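Local coordinates for porin B (Pseudomonas putida, PDB 4GEY), which forms a beta-barrel channel in the outer membrane that probably lets glucose and related sugars pass into the periplasm, at residues I108-A113 with D420-A425; N177-I182 with T317-A322; T323-N328 with D359-R364. The protein carries 2 engineered substitutions. All coordinates share one frame; numbering follows the deposited sequence.

Contacts 1 and 2 are buried, whereas contact 3 lies partly in the open. Contacts 2 and 3 share a hairpin: strand 309-319 carries one and strand 326-337 the other, with their centres about 10 Å apart. Where they touch, the amide N of H319 lies 3.0 Å from O of D327, a probable hydrogen bond between the two strands. Contact 1 stands apart, its nearest atoms about 9 Å from contact 3, and brings two distant loops together. None of the three interfaces is crossed by a hydrogen bond. Contact 2 rests on rings and methyls, contact 1 on aliphatic groups beside a tied carboxylate, and contact 3 on two valines.

Contact 1. Residues I108-A113 with D420-A425; sequences ISDPRA and DEVDNA. With DMU (decyl-beta-D-maltopyranoside), chain L; DMU (decyl-beta-D-maltopyranoside), chain K.
I108 and A425 come within 6.9 Å of each other CA to CA, and D110 and V422 within 7.2 Å, as the chain leaving helix 103-108 passes the entry to strand 425-435. CG1 of I108 lies against the methyl of A425, CG1 to CB 4.0 Å. V422 sets its CG1 anti to the backbone N (chi1 171°), which carries that methyl up to the carbonyl of I108 and leaves CG2 for D110, 4.2 Å from OD2. This is plain van der Waals packing among buried residues.

D110 is held on its own side. Its OD1 takes two donors: the amide of R112 on the anti lone pair, closing an Asx turn, and NH1 of R112 on the syn lone pair, a salt bridge close to the guanidinium plane. A type I turn from D110 to A113 wraps the same residues. OD2 bonds to the hydroxyl of Y377, and R112 also lies against that tyrosine in a cation-pi contact. Replacing D110 by an alanine would probably leave R112 without its charge mate, the Y377 hydroxyl without this acceptor, and the turn without its Asx bond.

The far side of 420-425 meets detergent. O6 of one decyl maltoside donates to OD2 of D420 at 2.9 Å, and its O55 also bonds to this carboxylate. A second maltoside gives its O49 to OD1 of N424 at 2.7 Å and receives ND2 on O16 at 3.1 Å.

Backbone bonds from I108 to Y60 and from A425 to I413 tie both segments to their neighbours. Here the loop between strands 89-100 and 129-140, which also carries glucose-pocket residues E121 to R125, packs on the loop joining strands 404-414 and 425-435, consistent with a porin barrel with a folded-in loop.

Contact 2. Residues N177-I182 with T317-A322; sequences NWVGGI and TVHDKA
W178 and T317 meet through apolar atoms: CG2 of T317 lies near the edge of the indole, close to its plane, 3.7 Å from CD1 of W178, and the two side chains cross at about a right angle. V179 adds a second methyl contact. With CG1 between the backbone N and the carbonyl carbon (chi1 45°), that methyl is directed at the H319 imidazole, which it meets obliquely, CG1 to CE1 3.7 Å.

The rings come next. NE2 of H319 also lies near the edge of the W178 ring, and 3.8 Å separates it from CB of W178; W178 and V179 thus both come to the imidazole from the same side, at NE2 and CE1. One face of the indole is covered by CB of N177, which lies over the ring centre, while Y329 of strand 326-337 meets it with the ring planes at about 50°.

In fold terms, strand 309-319 belongs to the barrel wall, and helix 175-178 belongs to a long loop between strands 145-149 and 190-198, consistent with the inward-folded loops that narrow porin channels. The W178 side chain is about 9 Å from the bound beta-D-glucopyranose.

Polar bonds surround the contact without crossing it. ND1 of H319 pairs with the hydroxyl of Y257, which should limit rotation of the imidazole. The amide N of I182 bonds to O of V179 at 3.1 Å, and O of G180 receives NH2 of R125, a residue of the glucose pocket.

Contact 3. Residues T323-N328 with D359-R364; sequences TNVVDN and DDVKKR
V361 points at V325 across a partly exposed seam, while V325 offers mainly its backbone and the flank of its side chain. CG2 of V361, on the helix, lies 4.2 Å from CA of V325. The side chains themselves meet more loosely, CG1 of V325 to CG2 of V361 at 4.5 Å. V325 turns its CG1 anti to the backbone N (chi1 176°), which brings that methyl to this loose approach, whereas the CB of V361 is directed at 323-328 from the start. V325 is further packed against V357 of strand 347-357 and against F116.

The two segments sit at the ends of neighbouring barrel strands: 326-337 begins here, and 347-357 ends just before helix 359-372. The helix therefore lies in the loop that follows a beta-hairpin of the porin wall. N358, at the junction, pairs with V325 through the backbone and gives its side-chain ND2 to O of N324.

Further along, D327 extends its carboxylate toward the start of 359-364, CG anti to the backbone N (chi1 -165°). OD2 of D327 stops 4.2 Å from N of D359, too far for a hydrogen bond. OD1 of D327 has a long, weak ion pair with K321.

N324 turns the other way, its CB pointing away from the helix. Its ND2 bonds to O of V326 at 2.7 Å and 172°, in the carbonyl plane and on a lone pair. A second bond from ND2 goes to O of W178, so two backbone carbonyls hold the amide fixed.

Contact 1. Residues I108-A113 with D420-A425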
loop_
_atom_site.group_PDB
_atom_site.type_symbol
_atom_site.label_atom_id
_atom_site.label_comp_id
_atom_site.label_asym_id
_atom_site.label_seq_id
_atom_site.Cartn_x
_atom_site.Cartn_y
_atom_site.Cartn_z
ATOM N N ILE A 108 -5.521 -19.407 -1.323
ATOM C CA ILE A 108 -4.075 -19.505 -1.118
ATOM C C ILE A 108 -3.643 -19.779 0.325
ATOM O O ILE A 108 -2.808 -20.651 0.574
ATOM C CB ILE A 108 -3.348 -18.240 -1.623
ATOM C CG1 ILE A 108 -3.234 -18.256 -3.146
ATOM C CG2 ILE A 108 -1.955 -18.132 -1.037
ATOM C CD1 ILE A 108 -4.333 -17.521 -3.808
ATOM N N SER A 109 -4.220 -19.040 1.268
ATOM C CA SER A 109 -3.776 -19.061 2.667
ATOM C C SER A 109 -4.106 -20.313 3.465
ATOM O O SER A 109 -5.142 -20.937 3.297
ATOM C CB SER A 109 -4.350 -17.866 3.423
ATOM O OG SER A 109 -3.707 -16.669 3.035
ATOM N N ASP A 110 -3.205 -20.664 4.365
ATOM C CA ASP A 110 -3.586 -21.506 5.472
ATOM C C ASP A 110 -4.620 -20.697 6.271
ATOM O O ASP A 110 -4.376 -19.551 6.609
ATOM C CB ASP A 110 -2.356 -21.770 6.322
ATOM C CG ASP A 110 -2.513 -22.961 7.212
ATOM O OD1 ASP A 110 -3.312 -22.880 8.177
ATOM O OD2 ASP A 110 -1.818 -23.969 6.954
ATOM N N PRO A 111 -5.782 -21.283 6.566
ATOM C CA PRO A 111 -6.785 -20.513 7.311
ATOM C C PRO A 111 -6.340 -20.071 8.696
ATOM O O PRO A 111 -6.978 -19.175 9.243
ATOM C CB PRO A 111 -7.977 -21.480 7.425
ATOM C CG PRO A 111 -7.415 -22.832 7.144
ATOM C CD PRO A 111 -6.281 -22.615 6.180
ATOM N N ARG A 112 -5.294 -20.661 9.267
ATOM C CA ARG A 112 -4.846 -20.173 10.572
ATOM C C ARG A 112 -3.529 -19.416 10.509
ATOM O O ARG A 112 -2.924 -19.116 11.541
ATOM C CB ARG A 112 -4.810 -21.280 11.635
ATOM C CG ARG A 112 -3.993 -22.489 11.271
ATOM C CD ARG A 112 -4.860 -23.684 11.041
ATOM N NE ARG A 112 -4.196 -24.935 11.397
ATOM C CZ ARG A 112 -3.378 -25.625 10.605
ATOM N NH1 ARG A 112 -3.067 -25.203 9.393
ATOM N NH2 ARG A 112 -2.850 -26.752 11.051
ATOM N N ALA A 113 -3.110 -19.098 9.290
ATOM C CA ALA A 113 -1.888 -18.342 9.048
ATOM C C ALA A 113 -1.927 -17.785 7.625
ATOM O O ALA A 113 -1.316 -18.330 6.698
ATOM C CB ALA A 113 -0.648 -19.219 9.266
ATOM N N ASP A 420 6.015 -22.965 5.054
ATOM C CA ASP A 420 6.665 -23.850 4.101
ATOM C C ASP A 420 5.823 -25.061 3.748
ATOM O O ASP A 420 6.044 -25.698 2.719
ATOM C CB ASP A 420 8.011 -24.292 4.638
ATOM C CG ASP A 420 9.017 -23.172 4.640
ATOM O OD1 ASP A 420 8.802 -22.178 3.912
ATOM O OD2 ASP A 420 10.022 -23.283 5.361
ATOM N N GLU A 421 4.844 -25.363 4.587
ATOM C CA GLU A 421 3.997 -26.523 4.352
ATOM C C GLU A 421 2.908 -26.250 3.312
ATOM O O GLU A 421 2.188 -27.158 2.917
ATOM C CB GLU A 421 3.395 -27.040 5.663
ATOM C CG GLU A 421 4.426 -27.731 6.586
ATOM C CD GLU A 421 5.551 -26.803 7.062
ATOM O OE1 GLU A 421 5.286 -25.596 7.274
ATOM O OE2 GLU A 421 6.705 -27.281 7.209
ATOM N N VAL A 422 2.806 -25.001 2.864
ATOM C CA VAL A 422 1.823 -24.639 1.855
ATOM C C VAL A 422 2.535 -24.579 0.517
ATOM O O VAL A 422 3.549 -23.900 0.385
ATOM C CB VAL A 422 1.161 -23.257 2.152
ATOM C CG1 VAL A 422 0.309 -22.819 0.977
ATOM C CG2 VAL A 422 0.331 -23.296 3.431
ATOM N N ASP A 423 2.017 -25.303 -0.472
ATOM C CA ASP A 423 2.666 -25.377 -1.784
ATOM C C ASP A 423 2.706 -24.022 -2.469
ATOM O O ASP A 423 1.825 -23.181 -2.249
ATOM C CB ASP A 423 1.955 -26.372 -2.677
ATOM C CG ASP A 423 2.005 -27.775 -2.136
ATOM O OD1 ASP A 423 3.006 -28.127 -1.474
ATOM O OD2 ASP A 423 1.045 -28.535 -2.381
ATOM N N ASN A 424 3.740 -23.807 -3.275
ATOM C CA ASN A 424 3.856 -22.583 -4.062
ATOM C C ASN A 424 2.576 -22.359 -4.844
ATOM O O ASN A 424 1.993 -23.308 -5.361
ATOM C CB ASN A 424 5.032 -22.669 -5.044
ATOM C CG ASN A 424 6.369 -22.801 -4.344
ATOM O OD1 ASN A 424 6.441 -22.870 -3.116
ATOM N ND2 ASN A 424 7.438 -22.836 -5.127
ATOM N N ALA A 425 2.134 -21.110 -4.922
ATOM C CA ALA A 425 0.910 -20.785 -5.639
ATOM C C ALA A 425 1.201 -20.058 -6.951
ATOM O O ALA A 425 2.014 -19.127 -6.984
ATOM C CB ALA A 425 -0.007 -19.951 -4.763
HETATM C C1 DMU L . 12.838 -20.919 2.709
HETATM C C2 DMU L . 12.656 -21.296 4.094
HETATM C C3 DMU L . 13.145 -22.602 4.610
HETATM C C4 DMU L . 14.239 -23.266 3.742
HETATM O O5 DMU L . 13.827 -23.099 2.263
HETATM C C6 DMU L . 13.748 -21.711 1.884
HETATM O O7 DMU L . 13.689 -22.442 5.942
HETATM O O16 DMU L . 13.453 -21.630 0.481
HETATM C C18 DMU L . 14.279 -20.808 -0.344
HETATM C C19 DMU L . 13.743 -20.416 -1.746
HETATM C C22 DMU L . 13.299 -18.937 -2.038
HETATM C C25 DMU L . 12.766 -18.656 -3.446
HETATM C C28 DMU L . 12.028 -17.369 -3.754
HETATM C C31 DMU L . 11.093 -17.384 -4.946
HETATM C C34 DMU L . 10.559 -16.082 -5.502
HETATM C C37 DMU L . 9.161 -16.049 -6.037
HETATM O O49 DMU L . 13.288 -19.499 2.725
HETATM O O55 DMU L . 11.244 -21.053 4.440
HETATM C C57 DMU L . 14.460 -24.572 4.026
HETATM O O61 DMU L . 14.777 -25.406 2.965
HETATM C C5 DMU L . 14.201 -23.691 7.934
HETATM C C7 DMU L . 14.551 -25.077 7.932
HETATM C C8 DMU L . 13.392 -25.977 7.958
HETATM C C9 DMU L . 12.447 -25.767 6.742
HETATM O O1 DMU L . 12.368 -24.278 6.374
HETATM C C10 DMU L . 13.176 -23.241 6.980
HETATM O O2 DMU L . 13.821 -27.308 7.940
HETATM O O3 DMU L . 15.427 -22.898 7.769
HETATM O O4 DMU L . 15.377 -25.321 9.112
HETATM C C11 DMU L . 11.228 -26.206 6.994
HETATM O O6 DMU L . 10.282 -26.091 5.992
HETATM C C1 DMU K . 9.671 -24.624 -2.695
HETATM C C2 DMU K . 10.032 -25.443 -1.581
HETATM C C3 DMU K . 10.727 -26.691 -1.949
HETATM C C4 DMU K . 11.879 -26.486 -2.956
HETATM O O5 DMU K . 11.572 -25.329 -3.943
HETATM C C6 DMU K . 10.827 -24.193 -3.446
HETATM O O7 DMU K . 11.310 -27.324 -0.793
HETATM O O16 DMU K . 10.450 -23.372 -4.557
HETATM C C18 DMU K . 11.450 -22.666 -5.281
HETATM C C19 DMU K . 11.125 -22.203 -6.729
HETATM C C22 DMU K . 11.786 -20.886 -7.271
HETATM C C25 DMU K . 11.325 -20.350 -8.632
HETATM C C28 DMU K . 11.316 -18.842 -8.855
HETATM C C31 DMU K . 10.686 -18.253 -10.114
HETATM C C34 DMU K . 10.639 -16.752 -10.291
HETATM O O49 DMU K . 8.901 -23.467 -2.189
HETATM O O55 DMU K . 8.847 -25.681 -0.742
HETATM C C57 DMU K . 12.153 -27.620 -3.643
HETATM O O61 DMU K . 13.420 -27.699 -4.207
HETATM C C5 DMU K . 11.482 -29.152 0.652
HETATM C C7 DMU K . 12.415 -30.046 0.057
HETATM C C8 DMU K . 11.757 -31.144 -0.671
HETATM C C9 DMU K . 10.850 -30.653 -1.850
HETATM O O1 DMU K . 10.321 -29.236 -1.546
HETATM C C10 DMU K . 10.663 -28.473 -0.351
HETATM O O2 DMU K . 12.723 -32.023 -1.164
HETATM O O3 DMU K . 12.161 -28.161 1.514
HETATM O O4 DMU K . 13.243 -30.578 1.119
HETATM C C11 DMU K . 9.811 -31.445 -2.065
HETATM O O6 DMU K . 10.065 -32.788 -2.237
#

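Contact 2. Residues N177-I182 with T317-A322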
loop_
_atom_site.group_PDB
_atom_site.type_symbol
_atom_site.label_atom_id
_atom_site.label_comp_id
_atom_site.label_asym_id
_atom_site.label_seq_id
_atom_site.Cartn_x
_atom_site.Cartn_y
_atom_site.Cartn_z
ATOM N N ASN A 177 1.855 -2.127 4.874
ATOM C CA ASN A 177 1.478 -3.522 4.771
ATOM C C ASN A 177 1.952 -4.333 5.976
ATOM O O ASN A 177 1.202 -5.117 6.550
ATOM C CB ASN A 177 1.990 -4.099 3.459
ATOM C CG ASN A 177 1.308 -3.479 2.259
ATOM O OD1 ASN A 177 0.137 -3.088 2.330
ATOM N ND2 ASN A 177 2.035 -3.368 1.154
ATOM N N TRP A 178 3.193 -4.112 6.377
ATOM C CA TRP A 178 3.820 -4.963 7.376
ATOM C C TRP A 178 3.664 -4.462 8.814
ATOM O O TRP A 178 3.943 -5.194 9.769
ATOM C CB TRP A 178 5.289 -5.186 6.990
ATOM C CG TRP A 178 5.437 -5.333 5.499
ATOM C CD1 TRP A 178 6.353 -4.721 4.698
ATOM C CD2 TRP A 178 4.610 -6.121 4.630
ATOM N NE1 TRP A 178 6.155 -5.086 3.386
ATOM C CE2 TRP A 178 5.092 -5.946 3.323
ATOM C CE3 TRP A 178 3.512 -6.967 4.835
ATOM C CZ2 TRP A 178 4.517 -6.575 2.237
ATOM C CZ3 TRP A 178 2.943 -7.579 3.753
ATOM C CH2 TRP A 178 3.444 -7.387 2.476
ATOM N N VAL A 179 3.220 -3.220 8.965
ATOM C CA VAL A 179 2.803 -2.722 10.267
ATOM C C VAL A 179 1.413 -2.097 10.071
ATOM O O VAL A 179 1.015 -1.111 10.689
ATOM C CB VAL A 179 3.935 -1.860 10.975
ATOM C CG1 VAL A 179 4.577 -0.892 10.034
ATOM C CG2 VAL A 179 3.464 -1.175 12.265
ATOM N N GLY A 180 0.660 -2.737 9.184
ATOM C CA GLY A 180 -0.702 -2.334 8.886
ATOM C C GLY A 180 -1.685 -2.450 10.033
ATOM O O GLY A 180 -2.832 -2.031 9.896
ATOM N N GLY A 181 -1.246 -3.011 11.161
ATOM C CA GLY A 181 -2.071 -3.040 12.354
ATOM C C GLY A 181 -2.267 -1.664 12.987
ATOM O O GLY A 181 -3.265 -1.450 13.676
ATOM N N ILE A 182 -1.326 -0.737 12.762
ATOM C CA ILE A 182 -1.431 0.632 13.295
ATOM C C ILE A 182 -1.338 1.728 12.222
ATOM O O ILE A 182 -1.871 2.828 12.394
ATOM C CB ILE A 182 -0.351 0.943 14.382
ATOM C CG1 ILE A 182 1.054 0.900 13.772
ATOM C CG2 ILE A 182 -0.455 -0.017 15.553
ATOM C CD1 ILE A 182 2.129 1.418 14.660
ATOM N N THR A 317 12.455 -2.573 4.343
ATOM C CA THR A 317 11.635 -2.197 5.459
ATOM C C THR A 317 12.184 -2.961 6.655
ATOM O O THR A 317 12.704 -4.075 6.509
ATOM C CB THR A 317 10.174 -2.526 5.113
ATOM O OG1 THR A 317 9.340 -1.371 5.260
ATOM C CG2 THR A 317 9.673 -3.645 5.931
ATOM N N VAL A 318 12.133 -2.336 7.822
ATOM C CA VAL A 318 12.716 -2.906 9.041
ATOM C C VAL A 318 11.876 -2.482 10.245
ATOM O O VAL A 318 11.542 -1.296 10.389
ATOM C CB VAL A 318 14.202 -2.475 9.222
ATOM C CG1 VAL A 318 14.574 -2.386 10.685
ATOM C CG2 VAL A 318 15.139 -3.441 8.510
ATOM N N HIS A 319 11.536 -3.448 11.102
ATOM C CA HIS A 319 10.592 -3.216 12.205
ATOM C C HIS A 319 11.060 -3.758 13.539
ATOM O O HIS A 319 11.862 -4.692 13.587
ATOM C CB HIS A 319 9.242 -3.825 11.864
ATOM C CG HIS A 319 8.772 -3.459 10.501
ATOM N ND1 HIS A 319 8.181 -2.247 10.227
ATOM C CD2 HIS A 319 8.861 -4.111 9.321
ATOM C CE1 HIS A 319 7.895 -2.179 8.941
ATOM N NE2 HIS A 319 8.286 -3.304 8.373
ATOM N N ASP A 320 10.547 -3.181 14.623
ATOM C CA ASP A 320 11.016 -3.554 15.945
ATOM C C ASP A 320 10.743 -5.029 16.246
ATOM O O ASP A 320 9.604 -5.494 16.131
ATOM C CB ASP A 320 10.483 -2.603 17.038
ATOM C CG ASP A 320 8.986 -2.752 17.296
ATOM O OD1 ASP A 320 8.617 -3.588 18.159
ATOM O OD2 ASP A 320 8.188 -2.008 16.669
ATOM N N LYS A 321 11.809 -5.756 16.604
ATOM C CA LYS A 321 11.729 -7.177 16.950
ATOM C C LYS A 321 10.806 -7.441 18.134
ATOM O O LYS A 321 10.278 -8.537 18.276
ATOM C CB LYS A 321 13.113 -7.748 17.277
ATOM C CG LYS A 321 14.116 -7.801 16.116
ATOM C CD LYS A 321 13.825 -8.931 15.108
ATOM C CE LYS A 321 15.082 -9.755 14.750
ATOM N NZ LYS A 321 16.213 -8.998 14.136
ATOM N N ALA A 322 10.615 -6.449 18.991
ATOM C CA ALA A 322 9.790 -6.644 20.177
ATOM C C ALA A 322 8.341 -6.995 19.842
ATOM O O ALA A 322 7.801 -7.971 20.380
ATOM C CB ALA A 322 9.857 -5.431 21.109
#

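Contact 3. Residues T323-N328 with D359-R364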
loop_
_atom_site.group_PDB
_atom_site.type_symbol
_atom_site.label_atom_id
_atom_site.label_comp_id
_atom_site.label_asym_id
_atom_site.label_seq_id
_atom_site.Cartn_x
_atom_site.Cartn_y
_atom_site.Cartn_z
ATOM N N THR A 323 7.730 -6.222 18.945
ATOM C CA THR A 323 6.274 -6.251 18.776
ATOM C C THR A 323 5.732 -6.586 17.376
ATOM O O THR A 323 4.576 -6.957 17.235
ATOM C CB THR A 323 5.658 -4.908 19.208
ATOM O OG1 THR A 323 6.049 -3.877 18.289
ATOM C CG2 THR A 323 6.103 -4.540 20.611
ATOM N N ASN A 324 6.567 -6.452 16.355
ATOM C CA ASN A 324 6.127 -6.569 14.975
ATOM C C ASN A 324 6.268 -7.981 14.401
ATOM O O ASN A 324 7.334 -8.586 14.498
ATOM C CB ASN A 324 6.931 -5.595 14.124
ATOM C CG ASN A 324 6.098 -4.959 13.039
ATOM O OD1 ASN A 324 5.247 -4.112 13.318
ATOM N ND2 ASN A 324 6.336 -5.364 11.789
ATOM N N VAL A 325 5.198 -8.500 13.796
ATOM C CA VAL A 325 5.204 -9.868 13.264
ATOM C C VAL A 325 6.173 -10.001 12.094
ATOM O O VAL A 325 7.021 -10.905 12.077
ATOM C CB VAL A 325 3.807 -10.324 12.790
ATOM C CG1 VAL A 325 3.897 -11.695 12.174
ATOM C CG2 VAL A 325 2.813 -10.334 13.935
ATOM N N VAL A 326 6.035 -9.106 11.112
ATOM C CA VAL A 326 7.034 -8.966 10.060
ATOM C C VAL A 326 8.292 -8.285 10.602
ATOM O O VAL A 326 8.256 -7.156 11.080
ATOM C CB VAL A 326 6.523 -8.160 8.902
ATOM C CG1 VAL A 326 7.629 -7.995 7.857
ATOM C CG2 VAL A 326 5.289 -8.828 8.319
ATOM N N ASP A 327 9.395 -9.012 10.521
ATOM C CA ASP A 327 10.690 -8.626 11.061
ATOM C C ASP A 327 11.298 -7.537 10.170
ATOM O O ASP A 327 11.690 -6.456 10.636
ATOM C CB ASP A 327 11.574 -9.876 11.013
ATOM C CG ASP A 327 12.805 -9.761 11.851
ATOM O OD1 ASP A 327 13.423 -8.677 11.871
ATOM O OD2 ASP A 327 13.168 -10.772 12.488
ATOM N N ASN A 328 11.372 -7.863 8.879
ATOM C CA ASN A 328 12.016 -7.042 7.873
ATOM C C ASN A 328 11.460 -7.467 6.518
ATOM O O ASN A 328 10.911 -8.557 6.399
ATOM C CB ASN A 328 13.542 -7.220 7.929
ATOM C CG ASN A 328 14.002 -8.632 7.519
ATOM O OD1 ASN A 328 13.827 -9.047 6.371
ATOM N ND2 ASN A 328 14.620 -9.356 8.453
ATOM N N ASP A 359 11.439 -14.156 14.240
ATOM C CA ASP A 359 11.706 -15.510 14.703
ATOM C C ASP A 359 11.011 -15.875 16.030
ATOM O O ASP A 359 10.637 -17.027 16.249
ATOM C CB ASP A 359 13.213 -15.726 14.815
ATOM C CG ASP A 359 13.583 -17.186 14.813
ATOM O OD1 ASP A 359 13.041 -17.934 13.965
ATOM O OD2 ASP A 359 14.401 -17.592 15.665
ATOM N N ASP A 360 10.834 -14.902 16.912
ATOM C CA ASP A 360 10.205 -15.189 18.189
ATOM C C ASP A 360 8.739 -15.571 17.976
ATOM O O ASP A 360 8.161 -16.324 18.767
ATOM C CB ASP A 360 10.336 -14.002 19.156
ATOM C CG ASP A 360 11.782 -13.680 19.494
ATOM O OD1 ASP A 360 12.575 -14.631 19.657
ATOM O OD2 ASP A 360 12.126 -12.477 19.586
ATOM N N VAL A 361 8.136 -15.056 16.909
ATOM C CA VAL A 361 6.761 -15.414 16.597
ATOM C C VAL A 361 6.698 -16.907 16.305
ATOM O O VAL A 361 5.797 -17.603 16.754
ATOM C CB VAL A 361 6.242 -14.634 15.384
ATOM C CG1 VAL A 361 4.859 -15.178 14.921
ATOM C CG2 VAL A 361 6.195 -13.159 15.708
ATOM N N LYS A 362 7.686 -17.387 15.562
ATOM C CA LYS A 362 7.788 -18.796 15.239
ATOM C C LYS A 362 8.125 -19.604 16.489
ATOM O O LYS A 362 7.525 -20.656 16.716
ATOM C CB LYS A 362 8.827 -19.012 14.139
ATOM C CG LYS A 362 9.143 -20.469 13.842
ATOM C CD LYS A 362 10.651 -20.673 13.703
ATOM C CE LYS A 362 11.058 -22.122 13.962
ATOM N NZ LYS A 362 12.524 -22.256 14.236
ATOM N N LYS A 363 9.065 -19.106 17.299
ATOM C CA LYS A 363 9.476 -19.794 18.529
ATOM C C LYS A 363 8.294 -19.986 19.466
ATOM O O LYS A 363 8.131 -21.052 20.077
ATOM C CB LYS A 363 10.597 -19.043 19.260
ATOM C CG LYS A 363 12.019 -19.383 18.801
ATOM N N ARG A 364 7.465 -18.949 19.565
ATOM C CA ARG A 364 6.267 -19.004 20.385
ATOM C C ARG A 364 5.332 -20.100 19.886
ATOM O O ARG A 364 4.696 -20.813 20.681
ATOM C CB ARG A 364 5.538 -17.661 20.374
ATOM C CG ARG A 364 4.241 -17.699 21.158
ATOM C CD ARG A 364 3.623 -16.336 21.397
ATOM N NE ARG A 364 2.306 -16.500 22.011
ATOM C CZ ARG A 364 1.196 -16.780 21.326
ATOM N NH1 ARG A 364 1.237 -16.896 20.006
ATOM N NH2 ARG A 364 0.043 -16.937 21.960
#